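Local coordinates for fatty acid/retinol binding protein protein 7, isoform A, confirmed BY transcript evidence (PDB 2W9Y), which probably binds and carries lipids such as oleic acid, at residues T18-F23 against E71-R76; G1-A6 against T97-L102; K89-M94 against K114-E119. All blocks are in the same frame, centred on the assembly; numbering follows the deposited sequence. Where two conformers were deposited one is given.

Interaction 1. Residues T18-F23 against E71-R76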
ATOM      1  N   THR A  18      -6.067   2.216   5.009  1.00  8.45           N
ATOM      2  CA  THR A  18      -6.639   3.573   4.990  1.00  9.35           C
ATOM      3  C   THR A  18      -5.585   4.625   4.708  1.00 10.20           C
ATOM      4  O   THR A  18      -5.813   5.558   3.846  1.00 10.42           O
ATOM      5  CB  THR A  18      -7.450   3.880   6.270  1.00  8.21           C
ATOM      6  OG1 THR A  18      -8.624   3.022   6.245  1.00 10.89           O
ATOM      7  CG2 THR A  18      -7.960   5.363   6.233  1.00  7.67           C
ATOM      8  N   GLU A  19      -4.423   4.449   5.349  1.00  9.52           N
ATOM      9  CA  GLU A  19      -3.398   5.451   5.204  1.00 10.42           C
ATOM     10  C   GLU A  19      -2.869   5.556   3.747  1.00 10.36           C
ATOM     11  O   GLU A  19      -2.620   6.674   3.282  1.00  8.43           O
ATOM     12  CB  GLU A  19      -2.262   5.274   6.214  1.00 12.25           C
ATOM     13  CG  GLU A  19      -1.627   3.831   6.232  1.00 10.98           C
ATOM     14  CD  GLU A  19      -2.279   2.878   7.262  1.00 12.24           C
ATOM     15  OE1 GLU A  19      -1.541   1.982   7.818  1.00 15.65           O
ATOM     16  OE2 GLU A  19      -3.512   2.983   7.507  1.00 13.46           O
ATOM     17  N   GLN A  20      -2.739   4.438   3.027  1.00  9.00           N
ATOM     18  CA  GLN A  20      -2.356   4.512   1.602  1.00  9.87           C
ATOM     19  C   GLN A  20      -3.409   5.263   0.804  1.00 11.30           C
ATOM     20  O   GLN A  20      -3.043   6.058  -0.041  1.00 11.25           O
ATOM     21  CB  GLN A  20      -2.109   3.129   0.949  1.00  8.90           C
ATOM     22  CG  GLN A  20      -0.601   2.671   0.905  1.00  7.88           C
ATOM     23  CD  GLN A  20      -0.168   1.989   2.218  1.00 10.40           C
ATOM     24  OE1 GLN A  20      -0.908   1.937   3.200  1.00 12.54           O
ATOM     25  NE2 GLN A  20       1.033   1.480   2.228  1.00 12.60           N
ATOM     26  N   LEU A  21      -4.701   4.981   1.050  1.00 10.18           N
ATOM     27  CA  LEU A  21      -5.767   5.611   0.273  1.00 11.55           C
ATOM     28  C   LEU A  21      -5.847   7.086   0.584  1.00 12.57           C
ATOM     29  O   LEU A  21      -6.041   7.894  -0.349  1.00 13.28           O
ATOM     30  CB  LEU A  21      -7.123   4.945   0.574  1.00 10.32           C
ATOM     31  CG  LEU A  21      -7.263   3.527   0.026  1.00  9.11           C
ATOM     32  CD1 LEU A  21      -8.565   2.769   0.512  1.00 11.57           C
ATOM     33  CD2 LEU A  21      -7.276   3.529  -1.502  1.00 14.54           C
ATOM     34  N   GLU A  22      -5.685   7.458   1.855  1.00 11.54           N
ATOM     35  CA  GLU A  22      -5.774   8.874   2.241  1.00 11.71           C
ATOM     36  C   GLU A  22      -4.607   9.587   1.654  1.00 12.03           C
ATOM     37  O   GLU A  22      -4.773  10.734   1.167  1.00 11.39           O
ATOM     38  CB  GLU A  22      -5.762   9.072   3.787  1.00 12.31           C
ATOM     39  CG  GLU A  22      -7.120   8.673   4.461  1.00 14.12           C
ATOM     40  CD  GLU A  22      -7.087   8.721   5.998  1.00 19.41           C
ATOM     41  OE1 GLU A  22      -6.000   8.701   6.612  1.00 21.56           O
ATOM     42  OE2 GLU A  22      -8.158   8.760   6.614  1.00 20.48           O
ATOM     43  N   PHE A  23      -3.441   8.925   1.640  1.00 11.08           N
ATOM     44  CA  PHE A  23      -2.262   9.559   1.000  1.00 10.72           C
ATOM     45  C   PHE A  23      -2.549   9.784  -0.489  1.00 11.49           C
ATOM     46  O   PHE A  23      -2.280  10.866  -1.037  1.00 12.94           O
ATOM     47  CB  PHE A  23      -0.999   8.690   1.196  1.00  8.99           C
ATOM     48  CG  PHE A  23       0.199   9.174   0.441  1.00  9.65           C
ATOM     49  CD1 PHE A  23       0.932  10.264   0.872  1.00 10.00           C
ATOM     50  CD2 PHE A  23       0.598   8.523  -0.724  1.00 12.04           C
ATOM     51  CE1 PHE A  23       2.020  10.684   0.168  1.00  9.60           C
ATOM     52  CE2 PHE A  23       1.690   8.941  -1.422  1.00 11.46           C
ATOM     53  CZ  PHE A  23       2.392  10.002  -0.974  1.00 10.78           C
ATOM     54  N   GLU A  71       4.812   4.710   8.631  1.00 15.41           N
ATOM     55  CA  GLU A  71       4.661   4.683  10.096  1.00 16.77           C
ATOM     56  C   GLU A  71       3.368   3.980  10.506  1.00 16.85           C
ATOM     57  O   GLU A  71       3.332   3.147  11.449  1.00 16.11           O
ATOM     58  CB  GLU A  71       4.708   6.140  10.617  1.00 18.00           C
ATOM     59  CG  GLU A  71       4.661   6.278  12.163  1.00 23.64           C
ATOM     60  CD  GLU A  71       5.874   5.631  12.830  1.00 26.50           C
ATOM     61  OE1 GLU A  71       6.946   5.513  12.150  1.00 26.18           O
ATOM     62  OE2 GLU A  71       5.750   5.240  14.023  1.00 28.33           O
ATOM     63  N   GLY A  72       2.308   4.301   9.765  1.00 17.23           N
ATOM     64  CA  GLY A  72       0.992   3.745   9.950  1.00 16.90           C
ATOM     65  C   GLY A  72       0.929   2.255   9.712  1.00 16.28           C
ATOM     66  O   GLY A  72       0.272   1.505  10.480  1.00 18.47           O
ATOM     67  N   ASN A  73       1.602   1.810   8.663  1.00 14.91           N
ATOM     68  CA  ASN A  73       1.593   0.432   8.257  1.00 15.18           C
ATOM     69  C   ASN A  73       2.250  -0.415   9.391  1.00 15.57           C
ATOM     70  O   ASN A  73       1.905  -1.565   9.607  1.00 14.51           O
ATOM     71  CB  ASN A  73       2.397   0.239   6.961  1.00 14.67           C
ATOM     72  CG  ASN A  73       1.708   0.696   5.693  1.00 13.83           C
ATOM     73  OD1 ASN A  73       2.318   0.566   4.629  1.00 14.57           O
ATOM     74  ND2 ASN A  73       0.459   1.169   5.759  1.00 12.23           N
ATOM     75  N   LYS A  74       3.193   0.184  10.126  1.00 16.00           N
ATOM     76  CA  LYS A  74       3.986  -0.615  11.091  1.00 16.63           C
ATOM     77  C   LYS A  74       3.131  -1.187  12.146  1.00 15.64           C
ATOM     78  O   LYS A  74       3.305  -2.368  12.508  1.00 16.57           O
ATOM     79  CB  LYS A  74       5.058   0.264  11.771  1.00 15.49           C
ATOM     80  CG  LYS A  74       6.168   0.691  10.849  1.00 18.74           C
ATOM     81  CD  LYS A  74       7.199   1.590  11.616  1.00 20.40           C
ATOM     82  CE  LYS A  74       8.216   2.202  10.644  1.00 21.82           C
ATOM     83  NZ  LYS A  74       9.053   3.208  11.364  1.00 25.35           N
ATOM     84  N   LYS A  75       2.194  -0.380  12.630  1.00 15.42           N
ATOM     85  CA  LYS A  75       1.363  -0.747  13.773  1.00 15.95           C
ATOM     86  C   LYS A  75       0.630  -2.036  13.411  1.00 13.65           C
ATOM     87  O   LYS A  75       0.323  -2.855  14.277  1.00 13.62           O
ATOM     88  CB  LYS A  75       0.359   0.383  14.075  1.00 17.19           C
ATOM     89  CG  LYS A  75      -0.523   0.043  15.232  1.00 23.06           C
ATOM     90  CD  LYS A  75      -1.098   1.247  15.986  1.00 27.73           C
ATOM     91  CE  LYS A  75      -1.701   0.755  17.309  1.00 27.87           C
ATOM     92  NZ  LYS A  75      -0.802   0.670  18.517  1.00 22.64           N
ATOM     93  N   ARG A  76       0.339  -2.206  12.125  1.00 11.78           N
ATOM     94  CA  ARG A  76      -0.554  -3.287  11.696  1.00 10.11           C
ATOM     95  C   ARG A  76       0.148  -4.626  11.899  1.00  9.60           C
ATOM     96  O   ARG A  76      -0.464  -5.657  11.850  1.00 11.00           O
ATOM     97  CB  ARG A  76      -0.902  -3.110  10.208  1.00  7.72           C
ATOM     98  CG  ARG A  76      -1.843  -1.858   9.976  1.00  7.26           C
ATOM     99  CD  ARG A  76      -1.935  -1.506   8.538  1.00  8.09           C
ATOM    100  NE  ARG A  76      -2.843  -0.309   8.362  1.00  9.68           N
ATOM    101  CZ  ARG A  76      -4.175  -0.377   8.220  1.00  9.01           C
ATOM    102  NH1 ARG A  76      -4.849  -1.544   8.148  1.00 12.06           N
ATOM    103  NH2 ARG A  76      -4.868   0.767   8.094  1.00  9.55           N
TER
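E19 and R76 meet from opposite directions between two nearly antiparallel helical segments, 18-23 and 71-75, whose axes come within 10.0 Å at an angle of 163°. The arginine grips the carboxylate side-on with two nitrogens: NE of R76 gives its hydrogen to OE1 of E19 at 2.7 Å, and NH2 of R76 reaches OE2 of E19, also at 2.7 Å. Both bonds come on the syn sides of the carboxylate oxygens, although they rise out of its plane because the two flat groups are tilted against each other. E19 reaches this place with CG tucked between its backbone N and carbonyl carbon (chi1 53°) and a bend at chi2, which lays the carboxylate over the side of G72, where no side chain stands in the way.

OE1 of E19 takes a second donor on its anti side, ND2 of N73, at 3.0 Å. The other hydrogen of that amide is used too: ND2 of N73 points almost straight at OE1 of Q20, 3.0 Å away, while NE2 of Q20 returns a bond to OD1 of N73 at 2.9 Å. This reciprocal amide pair is nearly coplanar, with planes 12° apart, and each carbonyl receives its donor on a lone pair. NH2 of R76 also forms a salt bridge with D137, which accepts a hydrogen bond from OG1 of T18, and NH1 of R76 bonds to OD1 of N135. The arginine charge is thus shared between two carboxylates, and the glutamate's charge is answered by a cation and an amide, so the joint between the helices is held chiefly by matched polar groups.

Interaction 2. Residues G1-A6 against T97-L102. With SO4 (sulfate ion), chain B.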
ATOM      1  N   GLY A   1      -9.119  12.353  -8.508  1.00 25.19           N
ATOM      2  CA  GLY A   1      -8.208  13.532  -8.701  1.00 23.26           C
ATOM      3  C   GLY A   1      -6.958  13.081  -9.461  1.00 22.78           C
ATOM      4  O   GLY A   1      -7.070  12.241 -10.383  1.00 22.77           O
ATOM      5  N   ALA A   2      -5.784  13.621  -9.109  1.00 20.74           N
ATOM      6  CA  ALA A   2      -4.593  13.288  -9.893  1.00 20.03           C
ATOM      7  C   ALA A   2      -4.299  11.768  -9.946  1.00 19.37           C
ATOM      8  O   ALA A   2      -3.871  11.228 -11.006  1.00 17.41           O
ATOM      9  CB  ALA A   2      -3.407  14.028  -9.375  1.00 19.51           C
ATOM     10  N   MET A   3      -4.465  11.077  -8.810  1.00 19.36           N
ATOM     11  CA  MET A   3      -4.068   9.671  -8.770  1.00 19.62           C
ATOM     12  C   MET A   3      -4.923   8.614  -9.475  1.00 20.87           C
ATOM     13  O   MET A   3      -4.388   7.593  -9.927  1.00 23.71           O
ATOM     14  CB  MET A   3      -3.754   9.261  -7.343  1.00 19.14           C
ATOM     15  CG  MET A   3      -2.463   9.915  -6.870  1.00 19.25           C
ATOM     16  SD  MET A   3      -0.991   9.157  -7.664  1.00 24.07           S
ATOM     17  CE  MET A   3      -1.144   7.463  -7.085  1.00 23.57           C
ATOM     18  N   SER A   4      -6.227   8.815  -9.575  1.00 20.96           N
ATOM     19  CA  SER A   4      -7.125   7.823 -10.194  1.00 18.83           C
ATOM     20  C   SER A   4      -7.201   6.496  -9.376  1.00 17.02           C
ATOM     21  O   SER A   4      -7.330   5.420  -9.959  1.00 14.73           O
ATOM     22  CB  SER A   4      -6.738   7.487 -11.655  1.00 19.69           C
ATOM     23  OG  SER A   4      -6.604   8.601 -12.531  1.00 22.92           O
ATOM     24  N   VAL A   5      -7.173   6.566  -8.056  1.00 15.76           N
ATOM     25  CA  VAL A   5      -7.403   5.335  -7.212  1.00 15.44           C
ATOM     26  C   VAL A   5      -8.688   4.578  -7.533  1.00 14.57           C
ATOM     27  O   VAL A   5      -8.751   3.353  -7.456  1.00 14.65           O
ATOM     28  CB  VAL A   5      -7.458   5.707  -5.709  1.00 18.00           C
ATOM     29  CG1 VAL A   5      -8.054   4.546  -4.899  1.00 16.68           C
ATOM     30  CG2 VAL A   5      -5.997   6.024  -5.211  1.00 20.97           C
ATOM     31  N   ALA A   6      -9.729   5.300  -7.901  1.00 13.94           N
ATOM     32  CA  ALA A   6     -10.997   4.666  -8.174  1.00 12.92           C
ATOM     33  C   ALA A   6     -10.963   3.762  -9.394  1.00 12.56           C
ATOM     34  O   ALA A   6     -11.829   2.878  -9.544  1.00 12.92           O
ATOM     35  CB  ALA A   6     -12.067   5.732  -8.372  1.00 15.15           C
ATOM     36  N   THR A  97       3.395  -2.018  -4.745  1.00 11.96           N
ATOM     37  CA  THR A  97       3.591  -2.237  -6.215  1.00 13.06           C
ATOM     38  C   THR A  97       2.458  -1.567  -7.007  1.00 13.03           C
ATOM     39  O   THR A  97       2.684  -0.851  -7.998  1.00 12.25           O
ATOM     40  CB  THR A  97       3.535  -3.734  -6.560  1.00 12.83           C
ATOM     41  OG1 THR A  97       4.643  -4.376  -5.957  1.00 17.82           O
ATOM     42  CG2 THR A  97       3.690  -3.947  -8.047  1.00 16.84           C
ATOM     43  N   THR A  98       1.221  -1.777  -6.571  1.00 10.88           N
ATOM     44  CA  THR A  98       0.107  -1.145  -7.228  1.00 12.91           C
ATOM     45  C   THR A  98       0.161   0.350  -7.270  1.00 13.27           C
ATOM     46  O   THR A  98      -0.092   0.967  -8.328  1.00 13.83           O
ATOM     47  CB  THR A  98      -1.216  -1.549  -6.503  1.00 12.71           C
ATOM     48  OG1 THR A  98      -1.355  -2.968  -6.577  1.00 15.28           O
ATOM     49  CG2 THR A  98      -2.417  -0.938  -7.160  1.00 14.14           C
ATOM     50  N   LEU A  99       0.411   0.954  -6.117  1.00 13.24           N
ATOM     51  CA  LEU A  99       0.419   2.392  -6.019  1.00 14.99           C
ATOM     52  C   LEU A  99       1.542   2.965  -6.855  1.00 14.82           C
ATOM     53  O   LEU A  99       1.361   3.992  -7.533  1.00 12.65           O
ATOM     54  CB  LEU A  99       0.580   2.834  -4.576  1.00 15.32           C
ATOM     55  CG  LEU A  99       0.174   4.257  -4.156  1.00 21.16           C
ATOM     56  CD1 LEU A  99      -1.166   4.730  -4.777  1.00 20.96           C
ATOM     57  CD2 LEU A  99       0.072   4.303  -2.611  1.00 22.81           C
ATOM     58  N   CYS A 100       2.671   2.267  -6.881  1.00 15.11           N
ATOM     59  CA  CYS A 100       3.794   2.659  -7.768  1.00 17.36           C
ATOM     60  C   CYS A 100       3.347   2.592  -9.255  1.00 16.39           C
ATOM     61  O   CYS A 100       3.537   3.507 -10.012  1.00 15.67           O
ATOM     62  CB  CYS A 100       5.015   1.763  -7.541  1.00 19.12           C
ATOM     63  SG  CYS A 100       6.402   2.155  -8.639  1.00 27.81           S
ATOM     64  N   SER A 101       2.665   1.530  -9.644  1.00 15.55           N
ATOM     65  CA  SER A 101       2.272   1.356 -11.059  1.00 13.69           C
ATOM     66  C   SER A 101       1.254   2.424 -11.433  1.00 13.54           C
ATOM     67  O   SER A 101       1.316   2.977 -12.553  1.00 14.35           O
ATOM     68  CB  SER A 101       1.687  -0.045 -11.238  1.00 13.25           C
ATOM     69  OG  SER A 101       2.749  -0.989 -11.038  1.00 14.17           O
ATOM     70  N   LEU A 102       0.319   2.697 -10.519  1.00 13.77           N
ATOM     71  CA  LEU A 102      -0.715   3.662 -10.740  1.00 15.24           C
ATOM     72  C   LEU A 102      -0.042   5.013 -10.965  1.00 16.68           C
ATOM     73  O   LEU A 102      -0.405   5.772 -11.894  1.00 17.30           O
ATOM     74  CB  LEU A 102      -1.748   3.657  -9.559  1.00 15.27           C
ATOM     75  CG  LEU A 102      -2.969   4.560  -9.741  1.00 16.27           C
ATOM     76  CD1 LEU A 102      -3.785   4.257 -11.004  1.00 16.86           C
ATOM     77  CD2 LEU A 102      -3.833   4.615  -8.423  1.00 16.84           C
TER
HETATM   78  S   SO4 B1139     -10.976   9.884 -10.220  1.00 45.21           S
HETATM   79  O1  SO4 B1139      -9.668  10.223 -10.738  1.00 46.00           O
HETATM   80  O2  SO4 B1139     -11.095  10.398  -8.857  1.00 47.71           O
HETATM   81  O3  SO4 B1139     -12.010  10.448 -11.093  1.00 46.42           O
HETATM   82  O4  SO4 B1139     -11.011   8.413 -10.185  1.00 48.70           O
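L102 packs against M3 and V5 where the N-terminal loop 1-6 lies on helix 82-104 of the all-helical FAR fold. The tight part of the contact brings apolar side chains together and also sets L102 against a backbone carbonyl. The isobutyl group of L102 rests against the M3-V5 backbone: its CG is 3.4 Å from the carbonyl oxygen of M3, and its CD2 lies 3.8 Å from CA of V5. With CG anti to the backbone N (chi1 -175°), the leucine reaches out from the helix to the loop. M3 adds its methyl end. Its chain bends at chi2 (-73°) and chi3 (-61°), which brings the methyl round toward the helix, where CE of M3 sits 3.6 Å from CD1 of L99 and 4.1 Å from CD2 of L102. The M3 side chain crosses that of L99, one turn before L102, at about a right angle, and a single methyl group touches both leucines. M3 also packs on I27 and K32, while V5 and L99 share S24 of helix 18-26.

Toward solvent the contact thins. S4 is exposed and offers mainly its backbone, with its O 3.9 Å from CD1 of L102. No hydrogen bond joins the two segments. Near the serine, on the side of the loop turned from the helix, sits a sulfate ion, likely a leftover of the crystallisation solution; N of G1 makes a weak hydrogen bond to O1 of the sulfate, at 3.1 Å. On that same outer side, CB of A6 approaches O4 of the sulfate to 3.4 Å.

Interaction 3. Residues K89-M94 against K114-E119. With SO4 (sulfate ion), chain C.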
ATOM      1  N   LYS A  89       3.099  -8.844   5.120  1.00 10.18           N
ATOM      2  CA  LYS A  89       4.174  -8.300   4.258  1.00 11.10           C
ATOM      3  C   LYS A  89       3.899  -8.551   2.774  1.00 10.12           C
ATOM      4  O   LYS A  89       4.202  -7.708   1.961  1.00 10.69           O
ATOM      5  CB  LYS A  89       5.525  -8.924   4.613  1.00 11.42           C
ATOM      6  CG  LYS A  89       5.926  -8.450   5.988  1.00 16.28           C
ATOM      7  CD  LYS A  89       7.220  -9.097   6.442  1.00 23.20           C
ATOM      8  CE  LYS A  89       7.779  -8.399   7.649  1.00 26.31           C
ATOM      9  NZ  LYS A  89       9.030  -9.100   8.060  1.00 30.56           N
ATOM     10  N   LYS A  90       3.314  -9.691   2.447  1.00  9.33           N
ATOM     11  CA  LYS A  90       2.868  -9.923   1.040  1.00  9.52           C
ATOM     12  C   LYS A  90       1.730  -8.978   0.651  1.00  9.60           C
ATOM     13  O   LYS A  90       1.702  -8.501  -0.507  1.00  9.22           O
ATOM     14  CB  LYS A  90       2.394 -11.347   0.838  1.00 12.86           C
ATOM     15  CG  LYS A  90       3.555 -12.369   0.783  1.00 16.03           C
ATOM     16  CD  LYS A  90       3.092 -13.774   1.280  1.00 27.65           C
ATOM     17  CE  LYS A  90       2.555 -14.661   0.179  1.00 31.71           C
ATOM     18  NZ  LYS A  90       1.941 -15.954   0.769  1.00 35.74           N
ATOM     19  N   LEU A  91       0.813  -8.715   1.597  1.00  7.23           N
ATOM     20  CA  LEU A  91      -0.279  -7.802   1.328  1.00  8.19           C
ATOM     21  C   LEU A  91       0.298  -6.381   1.057  1.00 10.05           C
ATOM     22  O   LEU A  91      -0.009  -5.765   0.030  1.00 10.13           O
ATOM     23  CB  LEU A  91      -1.289  -7.855   2.471  1.00  8.22           C
ATOM     24  CG  LEU A  91      -2.545  -6.967   2.360  1.00  8.25           C
ATOM     25  CD1 LEU A  91      -3.614  -7.491   3.320  1.00 10.76           C
ATOM     26  CD2 LEU A  91      -2.250  -5.458   2.690  1.00  8.25           C
ATOM     27  N   ILE A  92       1.233  -5.904   1.918  1.00  9.73           N
ATOM     28  CA  ILE A  92       1.731  -4.579   1.756  1.00 11.76           C
ATOM     29  C   ILE A  92       2.569  -4.505   0.468  1.00 13.03           C
ATOM     30  O   ILE A  92       2.531  -3.481  -0.220  1.00 12.01           O
ATOM     31  CB  ILE A  92       2.608  -4.159   2.950  1.00 13.77           C
ATOM     32  CG1 ILE A  92       1.752  -4.090   4.218  1.00 13.62           C
ATOM     33  CG2 ILE A  92       3.318  -2.792   2.679  1.00 12.25           C
ATOM     34  CD1 ILE A  92       0.724  -2.893   4.189  1.00 16.11           C
ATOM     35  N   HIS A  93       3.323  -5.565   0.143  1.00 10.93           N
ATOM     36  CA  HIS A  93       4.050  -5.596  -1.137  1.00 12.19           C
ATOM     37  C   HIS A  93       3.102  -5.424  -2.303  1.00 11.90           C
ATOM     38  O   HIS A  93       3.396  -4.627  -3.217  1.00 13.08           O
ATOM     39  CB  HIS A  93       4.858  -6.858  -1.294  1.00 12.86           C
ATOM     40  CG  HIS A  93       5.794  -6.834  -2.450  1.00 20.33           C
ATOM     41  ND1 HIS A  93       5.548  -7.495  -3.639  1.00 25.27           N
ATOM     42  CD2 HIS A  93       7.013  -6.254  -2.589  1.00 25.94           C
ATOM     43  CE1 HIS A  93       6.571  -7.321  -4.459  1.00 25.48           C
ATOM     44  NE2 HIS A  93       7.473  -6.576  -3.847  1.00 27.08           N
ATOM     45  N   MET A  94       1.947  -6.086  -2.271  1.00  9.20           N
ATOM     46  CA  MET A  94       0.965  -5.915  -3.347  1.00 10.31           C
ATOM     47  C   MET A  94       0.510  -4.450  -3.444  1.00 10.05           C
ATOM     48  O   MET A  94       0.536  -3.838  -4.535  1.00  9.98           O
ATOM     49  CB  MET A  94      -0.246  -6.846  -3.148  1.00  9.42           C
ATOM     50  CG  MET A  94      -1.174  -6.938  -4.338  1.00 11.91           C
ATOM     51  SD  MET A  94      -2.410  -5.591  -4.494  1.00 14.86           S
ATOM     52  CE  MET A  94      -3.496  -5.913  -3.073  1.00 13.30           C
ATOM     53  N   LYS A 114      -5.960 -11.579  -6.108  1.00  7.82           N
ATOM     54  CA  LYS A 114      -6.774 -12.823  -6.062  1.00  9.07           C
ATOM     55  C   LYS A 114      -5.979 -13.862  -5.261  1.00  7.65           C
ATOM     56  O   LYS A 114      -6.588 -14.641  -4.520  1.00  8.31           O
ATOM     57  CB  LYS A 114      -7.046 -13.430  -7.494  1.00  8.76           C
ATOM     58  CG  LYS A 114      -7.777 -12.482  -8.458  1.00 14.76           C
ATOM     59  CD  LYS A 114      -9.217 -12.425  -8.166  1.00 22.09           C
ATOM     60  CE  LYS A 114      -9.999 -11.444  -9.182  1.00 25.97           C
ATOM     61  NZ  LYS A 114     -10.002 -11.857 -10.600  1.00 27.78           N
ATOM     62  N   ARG A 115      -4.655 -13.904  -5.434  1.00  7.12           N
ATOM     63  CA  ARG A 115      -3.792 -14.880  -4.628  1.00  7.13           C
ATOM     64  C   ARG A 115      -3.871 -14.553  -3.147  1.00  8.31           C
ATOM     65  O   ARG A 115      -4.018 -15.439  -2.337  1.00  9.48           O
ATOM     66  CB  ARG A 115      -2.328 -14.871  -5.042  1.00  7.75           C
ATOM     67  CG  ARG A 115      -2.042 -15.630  -6.379  1.00  9.16           C
ATOM     68  CD  ARG A 115      -2.205 -17.133  -6.255  1.00 13.01           C
ATOM     69  NE  ARG A 115      -1.233 -17.586  -5.269  1.00 13.28           N
ATOM     70  CZ  ARG A 115      -1.497 -18.304  -4.195  1.00 12.89           C
ATOM     71  NH1 ARG A 115      -2.695 -18.804  -4.006  1.00 13.33           N
ATOM     72  NH2 ARG A 115      -0.543 -18.562  -3.328  1.00 18.21           N
ATOM     73  N   LEU A 116      -3.773 -13.278  -2.790  1.00  7.13           N
ATOM     74  CA  LEU A 116      -3.946 -12.876  -1.397  1.00  9.20           C
ATOM     75  C   LEU A 116      -5.242 -13.283  -0.755  1.00  8.79           C
ATOM     76  O   LEU A 116      -5.289 -13.638   0.438  1.00  7.55           O
ATOM     77  CB  LEU A 116      -3.844 -11.338  -1.277  1.00  9.89           C
ATOM     78  CG  LEU A 116      -2.425 -10.797  -1.322  1.00 12.35           C
ATOM     79  CD1 LEU A 116      -2.571  -9.236  -1.463  1.00 16.20           C
ATOM     80  CD2 LEU A 116      -1.690 -11.212  -0.078  1.00 13.22           C
ATOM     81  N   HIS A 117      -6.324 -13.128  -1.497  1.00  8.13           N
ATOM     82  CA  HIS A 117      -7.628 -13.577  -0.973  1.00  8.51           C
ATOM     83  C   HIS A 117      -7.636 -15.096  -0.760  1.00  9.50           C
ATOM     84  O   HIS A 117      -8.167 -15.579   0.238  1.00  9.47           O
ATOM     85  CB  HIS A 117      -8.736 -13.186  -1.938  1.00  7.57           C
ATOM     86  CG  HIS A 117     -10.125 -13.516  -1.465  1.00 12.22           C
ATOM     87  ND1 HIS A 117     -10.710 -12.902  -0.382  1.00 14.58           N
ATOM     88  CD2 HIS A 117     -11.022 -14.446  -1.893  1.00 13.86           C
ATOM     89  CE1 HIS A 117     -11.916 -13.415  -0.181  1.00 16.32           C
ATOM     90  NE2 HIS A 117     -12.148 -14.321  -1.108  1.00 16.52           N
ATOM     91  N   GLN A 118      -7.135 -15.843  -1.741  1.00  8.39           N
ATOM     92  CA  GLN A 118      -7.100 -17.318  -1.605  1.00  7.74           C
ATOM     93  C   GLN A 118      -6.264 -17.710  -0.363  1.00  8.81           C
ATOM     94  O   GLN A 118      -6.659 -18.575   0.459  1.00  9.78           O
ATOM     95  CB  GLN A 118      -6.540 -17.925  -2.896  1.00  6.89           C
ATOM     96  CG  GLN A 118      -6.710 -19.449  -3.034  1.00  5.00           C
ATOM     97  CD  GLN A 118      -5.473 -20.221  -2.523  1.00  8.04           C
ATOM     98  OE1 GLN A 118      -4.552 -19.665  -1.883  1.00  9.63           O
ATOM     99  NE2 GLN A 118      -5.447 -21.498  -2.825  1.00  6.80           N
ATOM    100  N   GLU A 119      -5.134 -17.031  -0.173  1.00  8.64           N
ATOM    101  CA  GLU A 119      -4.218 -17.373   0.898  0.50  9.99           C
ATOM    102  C   GLU A 119      -4.823 -17.083   2.245  1.00 10.28           C
ATOM    103  O   GLU A 119      -4.564 -17.802   3.244  1.00 11.41           O
ATOM    104  CB  GLU A 119      -2.922 -16.587   0.735  0.50 10.39           C
ATOM    105  CG  GLU A 119      -2.056 -17.079  -0.438  0.50 13.68           C
ATOM    106  CD  GLU A 119      -0.914 -16.132  -0.768  0.50 15.98           C
ATOM    107  OE1 GLU A 119      -1.174 -15.016  -1.294  0.50 19.47           O
ATOM    108  OE2 GLU A 119       0.252 -16.491  -0.515  0.50 20.77           O
TER
HETATM  109  S   SO4 C1140       2.613 -16.750  -3.792  1.00 63.40           S
HETATM  110  O1  SO4 C1140       2.867 -15.548  -2.983  1.00 63.74           O
HETATM  111  O2  SO4 C1140       2.107 -17.717  -2.805  1.00 63.70           O
HETATM  112  O3  SO4 C1140       1.648 -16.455  -4.853  1.00 61.52           O
HETATM  113  O4  SO4 C1140       3.843 -17.252  -4.452  1.00 63.71           O
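L116 and E119 of segment 114-119 face L91, M94 and K90 of segment 89-94, and one helix meets the other first through an apolar branch and then through charge. R115 comes earliest in the walk and turns to a second sulfate: NE of R115 bonds to O3 of the ion at 3.1 Å, and NH2 of R115 to O2 at 2.8 Å.

Next, L116 points its two methyls apart. CD1 of L116 lies 3.7 Å from CB of M94 and also touches that residue's CE, while CD2 of L116 rests 4.2 Å from CB of L91 and near its backbone. CG stands beside the backbone N (chi1 -78°), which directs the branch at the facing helix. With an alanine here both methyls would be lost, and a gap would probably open between M94 and L91.

One turn on, E119 crosses K90 at about a right angle, and its OE2 forms a salt bridge with NZ of K90. Their modelled separation is implausibly short and E119 has a second conformer, so the exact geometry is doubtful. NH2 of R115 faces OE2 of E119 as a charge pair only, with the same doubt.

Segments 89-94 and 114-119, on helices 82-104 and 111-121, run nearly antiparallel at 162°. F15, from a loop, packs on L91, M94 and L116, and Y87, further back on helix 82-104, hydrogen-bonds to the carbonyl of L116.

Overall arrangement
Helix 82-104 is the common element of this strand-free fold. It supplies one segment to interaction 2 and another to interaction 3, and its I92 and L99 touch N73 and Q20 of interaction 1. The centre of interaction 1 lies about 15 Å from that of interaction 2 and about 16 Å from that of interaction 3; interactions 2 and 3 have centres about 18 Å apart. Along the chain, interaction 2 opens first, with 1-6; interaction 1 opens and closes before 89-94 begins interaction 3, and interaction 2 closes at 97-102, before 114-119 completes the last. L21 against V5 links interactions 1 and 2 directly. One long helix thus ties together the helical body of a probable lipid carrier.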